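Local coordinates for Apc35852 (Geobacillus stearothermophilus, PDB 1U9C), which is of unknown function but belongs to the DJ-1/PfpI family, whose members include chaperones and cysteine proteases, at residues Thr156-Glu159 against Glu160-Val163. Numbering follows the deposited sequence.
Sequences TDEE and EREV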
loop_
_atom_site.group_PDB
_atom_site.type_symbol
_atom_site.label_atom_id
_atom_site.label_comp_id
_atom_site.label_asym_id
_atom_site.label_seq_id
_atom_site.Cartn_x
_atom_site.Cartn_y
_atom_site.Cartn_z
ATOM N N THR A 156 3.418 -5.684 -11.667
ATOM C CA THR A 156 3.944 -5.370 -12.986
ATOM C C THR A 156 2.879 -5.475 -14.038
ATOM O O THR A 156 1.877 -6.169 -13.867
ATOM C CB THR A 156 5.115 -6.306 -13.351
ATOM O OG1 THR A 156 4.678 -7.672 -13.371
ATOM C CG2 THR A 156 6.264 -6.221 -12.361
ATOM N N ASP A 157 3.146 -4.817 -15.159
ATOM C CA ASP A 157 2.247 -4.901 -16.304
ATOM C C ASP A 157 2.127 -6.327 -16.783
ATOM O O ASP A 157 1.056 -6.735 -17.202
ATOM C CB ASP A 157 2.720 -4.056 -17.453
ATOM C CG ASP A 157 2.698 -2.579 -17.160
ATOM O OD1 ASP A 157 2.107 -2.134 -16.153
ATOM O OD2 ASP A 157 3.258 -1.779 -17.954
ATOM N N GLU A 158 3.238 -7.080 -16.756
ATOM C CA GLU A 158 3.215 -8.516 -17.076
ATOM C C GLU A 158 2.317 -9.331 -16.159
ATOM O O GLU A 158 1.545 -10.161 -16.601
ATOM C CB GLU A 158 4.639 -9.110 -17.011
ATOM C CG GLU A 158 4.705 -10.582 -17.442
ATOM C CD GLU A 158 6.038 -11.270 -17.125
ATOM O OE1 GLU A 158 6.862 -10.722 -16.362
ATOM O OE2 GLU A 158 6.268 -12.375 -17.658
ATOM N N GLU A 159 2.406 -9.077 -14.857
ATOM C CA GLU A 159 1.534 -9.737 -13.897
ATOM C C GLU A 159 0.076 -9.339 -14.152
ATOM O O GLU A 159 -0.789 -10.193 -14.128
ATOM C CB GLU A 159 1.933 -9.405 -12.460
ATOM C CG GLU A 159 3.146 -10.198 -11.974
ATOM C CD GLU A 159 3.877 -9.587 -10.780
ATOM O OE1 GLU A 159 4.070 -8.346 -10.751
ATOM O OE2 GLU A 159 4.333 -10.354 -9.902
ATOM N N GLU A 160 -0.153 -8.088 -14.524
ATOM C CA GLU A 160 -1.512 -7.602 -14.804
ATOM C C GLU A 160 -2.106 -8.235 -16.058
ATOM O O GLU A 160 -3.304 -8.535 -16.123
ATOM C CB GLU A 160 -1.511 -6.069 -14.954
ATOM C CG GLU A 160 -2.874 -5.404 -14.803
ATOM C CD GLU A 160 -3.367 -5.430 -13.372
ATOM O OE1 GLU A 160 -3.050 -4.487 -12.626
ATOM O OE2 GLU A 160 -4.009 -6.409 -12.977
ATOM N N ARG A 161 -1.290 -8.379 -17.095
ATOM C CA ARG A 161 -1.737 -9.052 -18.314
ATOM C C ARG A 161 -2.014 -10.527 -18.045
ATOM O O ARG A 161 -2.946 -11.076 -18.590
ATOM C CB ARG A 161 -0.696 -8.935 -19.428
ATOM C CG ARG A 161 -0.551 -7.533 -20.026
ATOM C CD ARG A 161 0.299 -7.505 -21.273
ATOM N NE ARG A 161 1.553 -8.212 -21.052
ATOM C CZ ARG A 161 2.708 -7.659 -20.681
ATOM N NH1 ARG A 161 2.828 -6.341 -20.504
ATOM N NH2 ARG A 161 3.766 -8.443 -20.497
ATOM N N GLU A 162 -1.194 -11.165 -17.213
ATOM C CA GLU A 162 -1.399 -12.572 -16.901
ATOM C C GLU A 162 -2.721 -12.807 -16.211
ATOM O O GLU A 162 -3.458 -13.721 -16.571
ATOM C CB GLU A 162 -0.251 -13.158 -16.075
ATOM C CG GLU A 162 -0.612 -14.528 -15.489
ATOM C CD GLU A 162 0.570 -15.445 -15.256
ATOM O OE1 GLU A 162 0.594 -16.094 -14.186
ATOM O OE2 GLU A 162 1.463 -15.525 -16.124
ATOM N N VAL A 163 -3.056 -11.955 -15.248
ATOM C CA VAL A 163 -4.309 -12.134 -14.507
ATOM C C VAL A 163 -5.504 -11.799 -15.405
ATOM O O VAL A 163 -6.614 -12.249 -15.139
ATOM C CB VAL A 163 -4.349 -11.366 -13.129
ATOM C CG1 VAL A 163 -3.159 -11.732 -12.268
ATOM C CG2 VAL A 163 -4.423 -9.869 -13.316
#
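A capping box starts the short helix 157-163, where T156 N-caps the first turn and its carbonyl already pairs with E160 N across the contact (2.9 Å). T156 OG1 accepts from E159 N (3.1 Å, 158° at the hydrogen), and the box closes as E159 OE1 takes T156 N at 2.9 Å, nearly along its own C-O axis. The threonine hydroxyl gives its proton to the same OE1 (2.8 Å) from above the carboxylate plane, so two donors grip one oxygen. With CG beside the backbone N (chi1 -78°), the E159 chain runs back toward the cap; its other oxygen, OE2, accepts from W190 N and N205 ND2. A glutamine in its place would probably lose part of this grip, since whichever way its amide turned its nitrogen would face donors, T156 N and OG1 on one side or W190 N and N205 ND2 on the other. R161, D157 and E158 share another side of the turn. The R161 N-H bonds to D157 O (2.9 Å), while its side chain bends at chi3 (-49°) and lays one guanidinium face over that carbonyl oxygen and E158 CA, the latter 3.5 Å from NH2. Neither acidic side chain forms a salt bridge with this arginine: D157 OD2 is bonded to S175, and E158 OE1 pairs with R186. E160 sends its OE2 to H99 NE2 and its OE1 to NE2 of H130, the residue after C129, which is oxidised to 3-sulfinoalanine. Four successive acidic side chains thus have separate partners, probably easing their mutual repulsion.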